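Long-range contacts in D-isomer specific 2-hydroxyacid dehydrogenase family protein (Desulfovibrio vulgaris, PDB 5TX7), which probably catalyses the NAD-dependent oxidation or reduction of a D-2-hydroxyacid/2-oxoacid pair: residues V204-C209 with Y232-A237; G260-S265 with T284-W289; C209-E214 with G239-E244; E144-K149 with L170-I175. All blocks are in the same frame, centred on the assembly; numbering follows the deposited sequence.

Interaction 1 of 4, residues V204-C209 with Y232-A237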
loop_
_atom_site.group_PDB
_atom_site.type_symbol
_atom_site.label_atom_id
_atom_site.label_comp_id
_atom_site.label_asym_id
_atom_site.label_seq_id
_atom_site.Cartn_x
_atom_site.Cartn_y
_atom_site.Cartn_z
ATOM N N VAL A 204 -2.336 -10.212 11.758
ATOM C CA VAL A 204 -1.665 -8.928 11.715
ATOM C C VAL A 204 -2.119 -8.152 12.928
ATOM O O VAL A 204 -3.309 -8.028 13.159
ATOM C CB VAL A 204 -2.058 -8.098 10.476
ATOM C CG1 VAL A 204 -1.295 -6.767 10.455
ATOM C CG2 VAL A 204 -1.827 -8.889 9.203
ATOM N N VAL A 205 -1.171 -7.600 13.673
ATOM C CA VAL A 205 -1.465 -6.765 14.813
ATOM C C VAL A 205 -0.970 -5.364 14.517
ATOM O O VAL A 205 0.200 -5.213 14.207
ATOM C CB VAL A 205 -0.725 -7.264 16.074
ATOM C CG1 VAL A 205 -0.862 -6.256 17.215
ATOM C CG2 VAL A 205 -1.317 -8.574 16.527
ATOM N N SER A 206 -1.839 -4.358 14.673
ATOM C CA SER A 206 -1.449 -2.967 14.571
ATOM C C SER A 206 -1.737 -2.186 15.851
ATOM O O SER A 206 -2.841 -2.265 16.384
ATOM C CB SER A 206 -2.180 -2.311 13.415
ATOM O OG SER A 206 -1.635 -1.010 13.169
ATOM N N LEU A 207 -0.766 -1.387 16.312
ATOM C CA LEU A 207 -0.864 -0.665 17.588
ATOM C C LEU A 207 -1.353 0.764 17.419
ATOM O O LEU A 207 -0.820 1.521 16.602
ATOM C CB LEU A 207 0.494 -0.653 18.292
ATOM C CG LEU A 207 1.144 -2.022 18.555
ATOM C CD1 LEU A 207 2.377 -1.838 19.433
ATOM C CD2 LEU A 207 0.194 -3.037 19.184
ATOM N N HIS A 208 -2.374 1.130 18.197
ATOM C CA HIS A 208 -3.034 2.440 18.094
ATOM C C HIS A 208 -3.488 2.986 19.449
ATOM O O HIS A 208 -4.544 3.616 19.554
ATOM C CB HIS A 208 -4.230 2.336 17.141
ATOM C CG HIS A 208 -3.841 1.933 15.765
ATOM N ND1 HIS A 208 -3.266 2.821 14.885
ATOM C CD2 HIS A 208 -3.840 0.730 15.148
ATOM C CE1 HIS A 208 -2.970 2.198 13.763
ATOM N NE2 HIS A 208 -3.308 0.923 13.898
ATOM N N CYS A 209 -2.665 2.758 20.466
ATOM C CA CYS A 209 -2.983 3.107 21.844
ATOM C C CYS A 209 -1.921 4.047 22.412
ATOM O O CYS A 209 -0.764 4.032 21.971
ATOM C CB CYS A 209 -3.094 1.852 22.718
ATOM S SG CYS A 209 -1.654 0.750 22.706
ATOM N N TYR A 232 2.287 -10.808 11.410
ATOM C CA TYR A 232 2.874 -9.487 11.161
ATOM C C TYR A 232 2.559 -8.532 12.307
ATOM O O TYR A 232 1.445 -8.552 12.834
ATOM C CB TYR A 232 2.360 -8.903 9.846
ATOM C CG TYR A 232 2.801 -9.661 8.617
ATOM C CD1 TYR A 232 4.050 -9.425 8.034
ATOM C CD2 TYR A 232 1.990 -10.648 8.048
ATOM C CE1 TYR A 232 4.459 -10.110 6.892
ATOM C CE2 TYR A 232 2.397 -11.353 6.923
ATOM C CZ TYR A 232 3.638 -11.097 6.351
ATOM O OH TYR A 232 4.037 -11.805 5.220
ATOM N N LEU A 233 3.542 -7.695 12.679
ATOM C CA LEU A 233 3.364 -6.611 13.667
ATOM C C LEU A 233 3.619 -5.241 13.033
ATOM O O LEU A 233 4.603 -5.052 12.320
ATOM C CB LEU A 233 4.342 -6.810 14.824
ATOM C CG LEU A 233 4.304 -5.758 15.937
ATOM C CD1 LEU A 233 2.959 -5.737 16.649
ATOM C CD2 LEU A 233 5.443 -5.992 16.899
ATOM N N ILE A 234 2.732 -4.284 13.293
ATOM C CA ILE A 234 2.874 -2.916 12.779
ATOM C C ILE A 234 2.765 -1.978 13.959
ATOM O O ILE A 234 1.845 -2.116 14.779
ATOM C CB ILE A 234 1.754 -2.534 11.774
ATOM C CG1 ILE A 234 1.616 -3.571 10.642
ATOM C CG2 ILE A 234 2.025 -1.158 11.174
ATOM C CD1 ILE A 234 2.806 -3.655 9.688
ATOM N N ASN A 235 3.673 -1.010 14.037
ATOM C CA ASN A 235 3.657 -0.024 15.111
ATOM C C ASN A 235 3.940 1.378 14.573
ATOM O O ASN A 235 5.092 1.728 14.283
ATOM C CB ASN A 235 4.689 -0.377 16.153
ATOM C CG ASN A 235 4.654 0.551 17.358
ATOM O OD1 ASN A 235 3.628 1.112 17.692
ATOM N ND2 ASN A 235 5.783 0.680 18.037
ATOM N N THR A 236 2.873 2.159 14.438
ATOM C CA THR A 236 2.955 3.573 14.105
ATOM C C THR A 236 2.598 4.445 15.329
ATOM O O THR A 236 2.408 5.660 15.184
ATOM C CB THR A 236 1.951 3.915 12.993
ATOM O OG1 THR A 236 0.641 3.547 13.425
ATOM C CG2 THR A 236 2.264 3.158 11.719
ATOM N N ALA A 237 2.520 3.835 16.519
ATOM C CA ALA A 237 2.107 4.505 17.733
ATOM C C ALA A 237 3.322 5.013 18.565
ATOM O O ALA A 237 3.764 6.130 18.369
ATOM C CB ALA A 237 1.228 3.566 18.537
HETATM O O HOH W 1 0.238 0.971 14.079
HETATM O O HOH W 2 -0.873 4.708 15.376
#

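Interaction 2 of 4, residues G260-S265 with T284-W289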
loop_
_atom_site.group_PDB
_atom_site.type_symbol
_atom_site.label_atom_id
_atom_site.label_comp_id
_atom_site.label_asym_id
_atom_site.label_seq_id
_atom_site.Cartn_x
_atom_site.Cartn_y
_atom_site.Cartn_z
ATOM N N GLY A 260 6.719 -3.853 10.767
ATOM C CA GLY A 260 6.736 -2.540 10.151
ATOM C C GLY A 260 6.674 -1.500 11.258
ATOM O O GLY A 260 5.678 -1.400 11.964
ATOM N N LEU A 261 7.727 -0.710 11.400
ATOM C CA LEU A 261 7.878 0.166 12.558
ATOM C C LEU A 261 8.169 1.584 12.105
ATOM O O LEU A 261 9.119 1.817 11.376
ATOM C CB LEU A 261 9.009 -0.343 13.444
ATOM C CG LEU A 261 8.956 -1.828 13.804
ATOM C CD1 LEU A 261 10.218 -2.189 14.576
ATOM C CD2 LEU A 261 7.722 -2.180 14.612
ATOM N N ASP A 262 7.321 2.524 12.506
ATOM C CA ASP A 262 7.566 3.924 12.247
ATOM C C ASP A 262 8.158 4.667 13.478
ATOM O O ASP A 262 8.545 5.834 13.406
ATOM C CB ASP A 262 6.290 4.590 11.795
ATOM C CG ASP A 262 6.544 5.944 11.187
ATOM O OD1 ASP A 262 7.389 6.047 10.251
ATOM O OD2 ASP A 262 5.925 6.912 11.694
ATOM N N VAL A 263 8.242 3.969 14.600
ATOM C CA VAL A 263 8.764 4.525 15.818
ATOM C C VAL A 263 9.635 3.475 16.480
ATOM O O VAL A 263 9.487 2.276 16.205
ATOM C CB VAL A 263 7.627 4.965 16.747
ATOM C CG1 VAL A 263 6.801 6.072 16.102
ATOM C CG2 VAL A 263 6.744 3.775 17.106
ATOM N N LEU A 264 10.541 3.958 17.323
ATOM C CA LEU A 264 11.465 3.141 18.121
ATOM C C LEU A 264 11.655 3.805 19.505
ATOM O O LEU A 264 11.359 4.984 19.686
ATOM C CB LEU A 264 12.807 2.992 17.418
ATOM C CG LEU A 264 12.839 2.331 16.040
ATOM C CD1 LEU A 264 14.281 2.423 15.479
ATOM C CD2 LEU A 264 12.424 0.872 16.118
ATOM N N SER A 265 12.102 3.029 20.484
ATOM C CA SER A 265 12.279 3.530 21.849
ATOM C C SER A 265 13.385 4.575 21.942
ATOM O O SER A 265 13.265 5.492 22.761
ATOM C CB SER A 265 12.537 2.382 22.814
ATOM O OG SER A 265 11.412 1.511 22.817
ATOM N N THR A 284 10.654 3.006 9.242
ATOM C CA THR A 284 10.529 4.317 8.631
ATOM C C THR A 284 10.725 5.369 9.739
ATOM O O THR A 284 10.395 5.111 10.882
ATOM C CB THR A 284 9.146 4.476 7.914
ATOM O OG1 THR A 284 8.085 4.082 8.774
ATOM C CG2 THR A 284 9.072 3.582 6.688
ATOM N N PRO A 285 11.286 6.553 9.399
ATOM C CA PRO A 285 11.755 7.497 10.407
ATOM C C PRO A 285 10.672 8.433 10.973
ATOM O O PRO A 285 10.715 9.645 10.741
ATOM C CB PRO A 285 12.826 8.281 9.639
ATOM C CG PRO A 285 12.273 8.339 8.272
ATOM C CD PRO A 285 11.702 6.978 8.048
ATOM N N HIS A 286 9.707 7.870 11.703
ATOM C CA HIS A 286 8.679 8.636 12.390
ATOM C C HIS A 286 7.992 9.647 11.474
ATOM O O HIS A 286 7.925 10.832 11.781
ATOM C CB HIS A 286 9.290 9.308 13.618
ATOM C CG HIS A 286 8.297 9.669 14.671
ATOM N ND1 HIS A 286 8.673 9.978 15.963
ATOM C CD2 HIS A 286 6.948 9.782 14.629
ATOM C CE1 HIS A 286 7.594 10.278 16.669
ATOM N NE2 HIS A 286 6.534 10.149 15.889
ATOM N N LEU A 287 7.478 9.155 10.357
ATOM C CA LEU A 287 6.862 9.977 9.328
ATOM C C LEU A 287 5.427 9.552 8.980
ATOM O O LEU A 287 4.882 9.992 7.979
ATOM C CB LEU A 287 7.761 9.961 8.068
ATOM C CG LEU A 287 8.102 8.635 7.390
ATOM C CD1 LEU A 287 6.882 7.939 6.822
ATOM C CD2 LEU A 287 9.110 8.828 6.273
ATOM N N ALA A 288 4.814 8.710 9.794
ATOM C CA ALA A 288 3.468 8.193 9.485
ATOM C C ALA A 288 2.444 9.335 9.462
ATOM O O ALA A 288 1.525 9.339 8.647
ATOM C CB ALA A 288 3.058 7.138 10.491
ATOM N N TRP A 289 2.632 10.289 10.373
ATOM C CA TRP A 289 1.815 11.519 10.516
ATOM C C TRP A 289 1.906 12.533 9.392
ATOM O O TRP A 289 1.141 13.507 9.380
ATOM C CB TRP A 289 2.248 12.268 11.794
ATOM C CG TRP A 289 3.672 12.797 11.688
ATOM C CD1 TRP A 289 4.824 12.094 11.901
ATOM C CD2 TRP A 289 4.078 14.119 11.289
ATOM N NE1 TRP A 289 5.915 12.898 11.672
ATOM C CE2 TRP A 289 5.488 14.141 11.291
ATOM C CE3 TRP A 289 3.383 15.288 10.941
ATOM C CZ2 TRP A 289 6.225 15.287 10.976
ATOM C CZ3 TRP A 289 4.116 16.427 10.608
ATOM C CH2 TRP A 289 5.529 16.419 10.622
#

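Interaction 3 of 4, residues C209-E214 with G239-E244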
loop_
_atom_site.group_PDB
_atom_site.type_symbol
_atom_site.label_atom_id
_atom_site.label_comp_id
_atom_site.label_asym_id
_atom_site.label_seq_id
_atom_site.Cartn_x
_atom_site.Cartn_y
_atom_site.Cartn_z
ATOM N N CYS A 209 -2.665 2.758 20.466
ATOM C CA CYS A 209 -2.983 3.107 21.844
ATOM C C CYS A 209 -1.921 4.047 22.412
ATOM O O CYS A 209 -0.764 4.032 21.971
ATOM C CB CYS A 209 -3.094 1.852 22.718
ATOM S SG CYS A 209 -1.654 0.750 22.706
ATOM N N PRO A 210 -2.313 4.887 23.388
ATOM C CA PRO A 210 -1.311 5.770 23.985
ATOM C C PRO A 210 -0.342 5.002 24.885
ATOM O O PRO A 210 -0.700 3.937 25.402
ATOM C CB PRO A 210 -2.141 6.785 24.778
ATOM C CG PRO A 210 -3.508 6.212 24.905
ATOM C CD PRO A 210 -3.639 5.017 24.017
ATOM N N LEU A 211 0.871 5.531 25.041
ATOM C CA LEU A 211 1.850 4.959 25.962
ATOM C C LEU A 211 1.553 5.446 27.381
ATOM O O LEU A 211 1.479 6.643 27.623
ATOM C CB LEU A 211 3.280 5.346 25.555
ATOM C CG LEU A 211 4.441 4.789 26.398
ATOM C CD1 LEU A 211 4.495 3.272 26.303
ATOM C CD2 LEU A 211 5.758 5.400 25.949
ATOM N N THR A 212 1.360 4.496 28.291
ATOM C CA THR A 212 1.096 4.747 29.708
ATOM C C THR A 212 1.881 3.704 30.496
ATOM O O THR A 212 2.503 2.827 29.891
ATOM C CB THR A 212 -0.412 4.604 30.037
ATOM O OG1 THR A 212 -0.864 3.276 29.713
ATOM C CG2 THR A 212 -1.234 5.631 29.267
ATOM N N PRO A 213 1.877 3.799 31.839
ATOM C CA PRO A 213 2.366 2.684 32.662
ATOM C C PRO A 213 1.757 1.320 32.293
ATOM O O PRO A 213 2.499 0.343 32.181
ATOM C CB PRO A 213 1.945 3.091 34.080
ATOM C CG PRO A 213 1.940 4.586 34.059
ATOM C CD PRO A 213 1.678 5.026 32.639
ATOM N N GLU A 214 0.435 1.279 32.085
ATOM C CA GLU A 214 -0.307 0.040 31.769
ATOM C C GLU A 214 0.058 -0.592 30.430
ATOM O O GLU A 214 0.015 -1.816 30.295
ATOM C CB GLU A 214 -1.820 0.290 31.785
ATOM N N GLY A 239 7.196 3.774 20.471
ATOM C CA GLY A 239 8.273 2.781 20.590
ATOM C C GLY A 239 8.242 1.892 21.824
ATOM O O GLY A 239 8.297 0.676 21.699
ATOM N N PRO A 240 8.119 2.485 23.020
ATOM C CA PRO A 240 8.077 1.685 24.251
ATOM C C PRO A 240 6.860 0.769 24.438
ATOM O O PRO A 240 6.793 0.052 25.433
ATOM C CB PRO A 240 8.160 2.743 25.375
ATOM C CG PRO A 240 8.808 3.916 24.748
ATOM C CD PRO A 240 8.306 3.920 23.316
ATOM N N LEU A 241 5.919 0.769 23.505
ATOM C CA LEU A 241 4.880 -0.260 23.472
ATOM C C LEU A 241 5.443 -1.670 23.229
ATOM O O LEU A 241 4.787 -2.649 23.565
ATOM C CB LEU A 241 3.807 0.087 22.425
ATOM C CG LEU A 241 2.970 1.333 22.660
ATOM C CD1 LEU A 241 2.031 1.548 21.490
ATOM C CD2 LEU A 241 2.177 1.226 23.947
ATOM N N LEU A 242 6.646 -1.772 22.669
ATOM C CA LEU A 242 7.300 -3.064 22.400
ATOM C C LEU A 242 8.437 -3.356 23.350
ATOM O O LEU A 242 9.125 -2.430 23.777
ATOM C CB LEU A 242 7.968 -3.030 21.024
ATOM C CG LEU A 242 7.256 -2.592 19.784
ATOM C CD1 LEU A 242 8.170 -2.822 18.589
ATOM C CD2 LEU A 242 6.024 -3.439 19.707
ATOM N N ASP A 243 8.656 -4.644 23.624
ATOM C CA ASP A 243 9.953 -5.127 24.113
ATOM C C ASP A 243 10.753 -5.423 22.847
ATOM O O ASP A 243 10.525 -6.435 22.177
ATOM C CB ASP A 243 9.784 -6.372 24.999
ATOM C CG ASP A 243 11.130 -6.996 25.437
ATOM O OD1 ASP A 243 12.212 -6.496 25.063
ATOM O OD2 ASP A 243 11.113 -8.010 26.165
ATOM N N GLU A 244 11.669 -4.517 22.512
ATOM C CA GLU A 244 12.423 -4.562 21.248
ATOM C C GLU A 244 13.237 -5.848 21.083
ATOM O O GLU A 244 13.371 -6.359 19.968
ATOM C CB GLU A 244 13.327 -3.316 21.099
ATOM C CG GLU A 244 12.554 -1.991 20.977
ATOM C CD GLU A 244 13.413 -0.806 20.548
ATOM O OE1 GLU A 244 14.666 -0.834 20.728
ATOM O OE2 GLU A 244 12.837 0.184 20.018
#

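Interaction 4 of 4, residues E144-K149 with L170-I175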
loop_
_atom_site.group_PDB
_atom_site.type_symbol
_atom_site.label_atom_id
_atom_site.label_comp_id
_atom_site.label_asym_id
_atom_site.label_seq_id
_atom_site.Cartn_x
_atom_site.Cartn_y
_atom_site.Cartn_z
ATOM N N GLU A 144 1.827 -12.236 -0.886
ATOM C CA GLU A 144 0.883 -12.656 0.148
ATOM C C GLU A 144 -0.328 -11.730 0.114
ATOM O O GLU A 144 -0.211 -10.510 0.041
ATOM C CB GLU A 144 1.551 -12.689 1.527
ATOM C CG GLU A 144 1.083 -13.831 2.425
ATOM C CD GLU A 144 1.851 -13.938 3.745
ATOM O OE1 GLU A 144 3.082 -13.743 3.752
ATOM O OE2 GLU A 144 1.228 -14.240 4.787
ATOM N N GLU A 145 -1.494 -12.361 0.159
ATOM C CA GLU A 145 -2.778 -11.695 0.071
ATOM C C GLU A 145 -3.255 -11.486 1.495
ATOM O O GLU A 145 -3.044 -12.359 2.344
ATOM C CB GLU A 145 -3.740 -12.608 -0.669
ATOM C CG GLU A 145 -4.704 -11.921 -1.603
ATOM C CD GLU A 145 -5.604 -12.933 -2.312
ATOM O OE1 GLU A 145 -6.691 -13.204 -1.761
ATOM O OE2 GLU A 145 -5.222 -13.489 -3.384
ATOM N N LEU A 146 -3.890 -10.346 1.767
ATOM C CA LEU A 146 -4.482 -10.117 3.096
ATOM C C LEU A 146 -5.840 -10.796 3.272
ATOM O O LEU A 146 -6.279 -10.975 4.406
ATOM C CB LEU A 146 -4.579 -8.630 3.388
ATOM C CG LEU A 146 -3.233 -7.886 3.372
ATOM C CD1 LEU A 146 -3.433 -6.396 3.531
ATOM C CD2 LEU A 146 -2.273 -8.376 4.449
ATOM N N THR A 147 -6.468 -11.238 2.185
ATOM C CA THR A 147 -7.801 -11.837 2.239
ATOM C C THR A 147 -7.868 -13.001 3.186
ATOM O O THR A 147 -7.012 -13.868 3.144
ATOM C CB THR A 147 -8.266 -12.330 0.862
ATOM O OG1 THR A 147 -7.954 -11.333 -0.107
ATOM C CG2 THR A 147 -9.772 -12.555 0.834
ATOM N N GLY A 148 -8.874 -12.978 4.059
ATOM C CA GLY A 148 -9.075 -14.009 5.066
ATOM C C GLY A 148 -8.173 -13.967 6.297
ATOM O O GLY A 148 -8.389 -14.745 7.218
ATOM N N LYS A 149 -7.179 -13.082 6.326
ATOM C CA LYS A 149 -6.391 -12.870 7.536
ATOM C C LYS A 149 -7.175 -12.030 8.553
ATOM O O LYS A 149 -8.101 -11.314 8.187
ATOM C CB LYS A 149 -5.061 -12.168 7.230
ATOM C CG LYS A 149 -4.083 -12.901 6.329
ATOM C CD LYS A 149 -2.707 -12.231 6.440
ATOM C CE LYS A 149 -1.569 -12.947 5.723
ATOM N NZ LYS A 149 -1.663 -14.439 5.701
ATOM N N LEU A 170 -10.202 -4.780 2.419
ATOM C CA LEU A 170 -9.234 -5.726 1.861
ATOM C C LEU A 170 -9.590 -7.213 2.124
ATOM O O LEU A 170 -8.753 -8.086 1.900
ATOM C CB LEU A 170 -7.838 -5.437 2.428
ATOM C CG LEU A 170 -7.223 -4.101 2.043
ATOM C CD1 LEU A 170 -6.199 -3.727 3.086
ATOM C CD2 LEU A 170 -6.594 -4.122 0.658
ATOM N N GLY A 171 -10.786 -7.503 2.630
ATOM C CA GLY A 171 -11.209 -8.881 2.926
ATOM C C GLY A 171 -10.687 -9.502 4.214
ATOM O O GLY A 171 -10.721 -10.714 4.349
ATOM N N MET A 172 -10.214 -8.684 5.155
ATOM C CA MET A 172 -9.714 -9.182 6.431
ATOM C C MET A 172 -10.840 -9.195 7.463
ATOM O O MET A 172 -11.755 -8.378 7.414
ATOM C CB MET A 172 -8.573 -8.312 6.973
ATOM C CG MET A 172 -7.431 -8.078 6.024
ATOM S SD MET A 172 -6.087 -7.062 6.667
ATOM C CE MET A 172 -5.319 -8.302 7.720
ATOM N N ASN A 173 -10.743 -10.126 8.404
ATOM C CA ASN A 173 -11.549 -10.090 9.599
ATOM C C ASN A 173 -10.894 -9.077 10.495
ATOM O O ASN A 173 -9.675 -8.910 10.441
ATOM C CB ASN A 173 -11.560 -11.438 10.300
ATOM C CG ASN A 173 -12.033 -12.545 9.392
ATOM O OD1 ASN A 173 -13.185 -12.598 9.052
ATOM N ND2 ASN A 173 -11.152 -13.427 8.999
ATOM N N VAL A 174 -11.697 -8.411 11.315
ATOM C CA VAL A 174 -11.218 -7.388 12.228
ATOM C C VAL A 174 -11.619 -7.760 13.657
ATOM O O VAL A 174 -12.747 -8.171 13.918
ATOM C CB VAL A 174 -11.778 -6.005 11.867
ATOM C CG1 VAL A 174 -11.225 -4.935 12.785
ATOM C CG2 VAL A 174 -11.463 -5.668 10.414
ATOM N N ILE A 175 -10.661 -7.633 14.568
ATOM C CA ILE A 175 -10.913 -7.686 15.993
ATOM C C ILE A 175 -10.193 -6.522 16.652
ATOM O O ILE A 175 -9.109 -6.146 16.237
ATOM C CB ILE A 175 -10.501 -9.039 16.606
ATOM C CG1 ILE A 175 -8.979 -9.274 16.496
ATOM C CG2 ILE A 175 -11.282 -10.166 15.930
ATOM C CD1 ILE A 175 -8.564 -10.625 17.041
#

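Interaction 1 of 4, residues V204-C209 with Y232-A237
Val205 and Leu233 are neighbours on one face of the sheet, where CD1 of Leu233 fills the hollow beside the valine, 3.9 Å from Val205 CG1. Leu233 has CG anti to its backbone N (chi1 179°), and the bend at chi2 then swings that methyl back towards strand 204-207. Further along this face Leu207 crosses Asn235, its CB and CD1 each 3.6 Å from Asn235 OD1. The buried amide is satisfied all the same: OD1 accepts from Ala237 N in an Asx turn, and ND2 reaches Arg238 O. The turn brings Ala237 CB to 3.5 Å from Leu207 O, a methyl small enough to sit against the backbone.

On the other face Val204 CG1 lies 4.3 Å from Ile234 CG1, beta-branched residues being at home in extended strands, while compact Ser206 has its OG 4.0 Å from Ile234 CB. That hydroxyl pairs with His208 NE2 and holds a water. The water also bonds Leu207 O and Thr236 N, bridging the chains as they diverge. Before that point the backbones are joined by Val205 N to Tyr232 O, Ile234 N to Val205 O and Leu207 N to Ile234 O, all within 2.8 to 3.1 Å. Two parallel strands with helix 221-225 between them in sequence form the beta-alpha-beta unit of a Rossmann fold.

Interaction 2 of 4, residues G260-S265 with T284-W289
Val263 lays its CG1 methyl over one face of the His286 ring, 4.0 Å from the ring centroid and only 10° off the normal, a CH-pi contact that suits a branched aliphatic side chain. The same imidazole meets Trp136 of the second subunit edge-to-face, and its ND1 is bonded to Glu267 OE1, which helps to set the rotation of the ring. The indole of Trp289 has His286 O at its edge, nearly in plane, where NE1 donates to it over 2.9 Å. Trp136 of the second subunit also packs against this indole.

Both segments leave the carboxyl ends of adjacent parallel strands, 256-261 and 281-283, in the Rossmann-type sheet. The His286-Glu267 pairing there is consistent with the histidine-glutamate pair of this dehydrogenase family.

The third flat group, the Asp262 carboxylate, gathers bonds from several sides. OD1 takes Leu287 N on its syn lone pair (3.1 Å, almost straight) and the Thr284 hydroxyl on its anti side (OG1 to OD1, 2.6 Å). OD2 is met from above the carboxylate plane by Ala288 N at 2.8 Å. With CG anti to the backbone N (chi1 -166°), the acid reaches into the curl of 284-289, and these donors hold the carboxylate in one orientation. Thr284 N still bonds Leu261 O in the carbonyl plane (2.9 Å), continuing the strand pairing, whereas His286 N to Asp262 O is weak. The Thr284 hydroxyl has a second partner in His106 NE2, on helix 100-116.

Interaction 3 of 4, residues C209-E214 with G239-E244
Leu211 and Leu241 give up nearly equal areas to this contact, and their side chains slide past each other in opposite directions until Leu211 CD1 lies 3.9 Å from Leu241 CD2. In Leu211, CG anti to the backbone N (chi1 -178°) carries the fork away from its own loop, and both methyls reach the other segment. CD2 comes down on the ring of Pro240, 3.6 Å from both CB and CG, and CD1 leans on the same CB at 3.8 Å. The two side chains cross at about a right angle, one flank of the proline ring meeting the fork of the leucine. A leucine fits because its branched end can touch two neighbours at once.

Pro240 suits its own place too. It sits in the short 3-10 segment 239-241, where its ring restrains the backbone and presents a rigid apolar surface; Leu242 N bonds Gly239 O to close the turn. Leu241, the more buried partner, extends its side chain so that both methyls face Cys209, with SG 4.0 Å from CD1 and 4.1 Å from CD2. Sulfur, large and weakly polar, is at ease against methyl groups. The side chains meet through apolar atoms, with the carbonyl of Cys209 also resting on Leu241 CD1.

Both segments belong to loops that leave the carboxyl ends of strands 204-207 and 231-235. Leu241 also packs on Leu207 and Asn235 of those strands, and the loop leading to helix 221-225 bonds the backbone of Pro240 and Leu241 through Gly217 and Val219; residues 239-243 then lead into helix 244-253.

Interaction 4 of 4, residues E144-K149 with L170-I175
Gly148 N donates to Gly171 O over 2.9 Å, joining a type II beta turn, Leu146 to Lys149, to the Schellman motif that ends helix 158-169. Glycine suits both places, since each residue has a positive phi. The bond is straight at the hydrogen, but the donor stands above the carbonyl plane of Gly171. Within the turn Lys149 N is taken by Leu146 O, and within the Schellman motif Met172 N and Gly171 N return to Ala167 O and Asn168 O, which uses two of the carbonyls of the last helical turn. A second bond across the contact, Asn173 N to Lys149 O at 2.9 Å, starts the pairing of strands 150-154 and 173-177 in the Rossmann-type sheet.

The charged side chains also have partners. Lys149 NZ forms a salt bridge with Glu144 OE2 (3.0 Å), which offers its anti lone pair, while Glu144 OE1 bonds Tyr232 OH. The Thr147 hydroxyl donates to Glu145 OE1, whose OE2 partner is Ser291 OG of the second subunit. Leu146 N likewise finds Gln105 OE1 of that subunit.

Beneath these bonds lies an apolar layer. Leu146 and Leu170 run side by side in the same direction, CD1 to CD1 3.9 Å, and flexible Met172 packs across Leu146. Its CG lies 3.9 Å from Leu146 CB. The Met172 chain is extended as far as SD and then bends at chi3 (76°), which brings CE to 3.9 Å from Lys149 CB.

From the N terminus, interaction 4 closes first: the loop holding strand 150-154 and helix 158-169 returns at 170-175. Interactions 1 and 3 follow and cross, since 204-209 and 209-214 precede both of their partners, 232-237 and 239-244; they share Cys209 and carry strand pairing over into loop packing. Interaction 2 closes last, around helix 274-277 and strand 281-283. No contact nests inside another. Tyr232 and Glu144 join interactions 1 and 4, Asn235 and Gly260 link interactions 1 and 2 backbone to backbone, and Ser265 meets Glu244 between interactions 2 and 3. Interactions 2 and 4, about 23 Å apart between centres, both touch the second subunit.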